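Local coordinates for flagellar biosynthetic protein flhB (Aquifex aeolicus, PDB 3B1S) that probably serves, through its cytoplasmic C-terminal domain, in the flagellar type III export apparatus needed to build the rod of the basal body, at residues V21-G26 against A52-V57. Numbering follows the deposited sequence.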
loop_
_atom_site.group_PDB
_atom_site.type_symbol
_atom_site.label_atom_id
_atom_site.label_comp_id
_atom_site.label_asym_id
_atom_site.label_seq_id
_atom_site.Cartn_x
_atom_site.Cartn_y
_atom_site.Cartn_z
ATOM N N VAL D 21 -4.078 -1.612 1.884
ATOM C CA VAL D 21 -3.951 -3.049 2.118
ATOM C C VAL D 21 -2.564 -3.492 2.586
ATOM O O VAL D 21 -2.406 -4.589 3.096
ATOM C CB VAL D 21 -4.459 -3.918 0.938
ATOM C CG1 VAL D 21 -5.557 -3.208 0.205
ATOM C CG2 VAL D 21 -3.344 -4.336 -0.012
ATOM N N ALA D 22 -1.570 -2.627 2.421
ATOM C CA ALA D 22 -0.216 -2.890 2.867
ATOM C C ALA D 22 0.517 -1.560 2.986
ATOM O O ALA D 22 0.192 -0.621 2.260
ATOM C CB ALA D 22 0.463 -3.763 1.886
ATOM N N LYS D 23 1.463 -1.462 3.924
ATOM C CA LYS D 23 2.487 -0.404 3.912
ATOM C C LYS D 23 3.864 -1.048 4.206
ATOM O O LYS D 23 3.908 -2.101 4.830
ATOM C CB LYS D 23 2.117 0.753 4.849
ATOM C CG LYS D 23 2.218 0.475 6.344
ATOM C CD LYS D 23 1.999 1.752 7.146
ATOM C CE LYS D 23 1.808 1.473 8.642
ATOM N NZ LYS D 23 1.711 2.751 9.434
ATOM N N GLY D 24 4.963 -0.452 3.732
ATOM C CA GLY D 24 6.268 -1.136 3.738
ATOM C C GLY D 24 7.547 -0.314 3.642
ATOM O O GLY D 24 7.646 0.614 2.825
ATOM N N LYS D 25 8.535 -0.654 4.476
ATOM C CA LYS D 25 9.879 -0.056 4.380
ATOM C C LYS D 25 10.892 -1.158 4.075
ATOM O O LYS D 25 10.654 -2.345 4.422
ATOM C CB LYS D 25 10.277 0.657 5.675
ATOM C CG LYS D 25 9.454 1.866 6.024
ATOM C CD LYS D 25 9.185 1.858 7.538
ATOM C CE LYS D 25 8.212 2.976 8.022
ATOM N NZ LYS D 25 7.443 2.589 9.295
ATOM N N GLY D 26 12.002 -0.783 3.434
ATOM C CA GLY D 26 13.079 -1.741 3.179
ATOM C C GLY D 26 12.663 -2.923 2.308
ATOM O O GLY D 26 12.193 -2.731 1.172
ATOM N N ALA D 52 4.446 11.292 3.178
ATOM C CA ALA D 52 3.386 11.942 3.941
ATOM C C ALA D 52 2.268 10.979 4.302
ATOM O O ALA D 52 1.541 11.201 5.272
ATOM C CB ALA D 52 2.829 13.122 3.173
ATOM N N LEU D 53 2.140 9.907 3.531
ATOM C CA LEU D 53 1.020 8.981 3.687
ATOM C C LEU D 53 1.276 7.857 4.724
ATOM O O LEU D 53 0.343 7.363 5.380
ATOM C CB LEU D 53 0.667 8.423 2.308
ATOM C CG LEU D 53 -0.530 7.533 2.000
ATOM C CD1 LEU D 53 -1.875 8.151 2.339
ATOM C CD2 LEU D 53 -0.444 7.255 0.531
ATOM N N TYR D 54 2.550 7.497 4.892
ATOM C CA TYR D 54 2.958 6.332 5.684
ATOM C C TYR D 54 2.544 6.325 7.169
ATOM O O TYR D 54 1.833 5.405 7.609
ATOM C CB TYR D 54 4.473 6.106 5.570
ATOM C CG TYR D 54 4.855 4.665 5.775
ATOM C CD1 TYR D 54 5.379 3.925 4.729
ATOM C CD2 TYR D 54 4.652 4.024 7.004
ATOM C CE1 TYR D 54 5.711 2.606 4.884
ATOM C CE2 TYR D 54 4.986 2.693 7.170
ATOM C CZ TYR D 54 5.512 1.997 6.097
ATOM O OH TYR D 54 5.858 0.683 6.206
ATOM N N PRO D 55 3.013 7.324 7.959
ATOM C CA PRO D 55 2.670 7.294 9.382
ATOM C C PRO D 55 1.191 7.545 9.568
ATOM O O PRO D 55 0.627 7.200 10.604
ATOM C CB PRO D 55 3.476 8.466 9.958
ATOM C CG PRO D 55 4.599 8.706 8.956
ATOM C CD PRO D 55 3.908 8.460 7.649
ATOM N N ALA D 56 0.580 8.113 8.535
ATOM C CA ALA D 56 -0.761 8.657 8.616
ATOM C C ALA D 56 -1.849 7.595 8.783
ATOM O O ALA D 56 -2.825 7.794 9.510
ATOM C CB ALA D 56 -1.038 9.533 7.400
ATOM N N VAL D 57 -1.714 6.531 8.011
ATOM C CA VAL D 57 -2.712 5.494 7.950
ATOM C C VAL D 57 -2.281 4.129 8.369
ATOM O O VAL D 57 -1.154 3.927 8.757
ATOM C CB VAL D 57 -3.301 5.414 6.570
ATOM C CG1 VAL D 57 -4.217 6.586 6.339
ATOM C CG2 VAL D 57 -2.209 5.414 5.561
#
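In the C-terminal domain of this type III secretion exporter, Tyr-54 is clamped between two lysines, Lys-23 and Lys-25, of strand 19-25. Both lysines make CH-pi contacts. CB of Lys-23 lies over one face, 4.1 Å from the centroid of the Tyr-54 ring. CE of Lys-25 covers the opposite face, 3.7 Å from the centroid of the Tyr-54 ring. Gly-24 sits between the lysines, and its backbone runs past the hydroxyl end of the ring. CG of Tyr-54 is roughly anti to its own N (chi1 -153°), which turns the ring toward the strand. The strand pairs antiparallel with strand 4-9, whose Ile-4 and Ile-6 also touch Tyr-54. The contact therefore ties this hairpin to residues 54-57. Beyond CG the Lys-23 chain is extended, which carries its ammonium past the ring to residues 54-57. There NZ of Lys-23 donates to O of Tyr-54 at 3.2 Å, tilted 32° from the carbonyl plane. NZ of Lys-23 also donates to O of Val-57 at 3.2 Å, almost in line with that carbonyl (167°). A methionine in place of Lys-23 lacks the ammonium, which would probably leave residues 54-57 less firmly tied to the strand, the carbonyls of Tyr-54 and Val-57 having lost their shared donor.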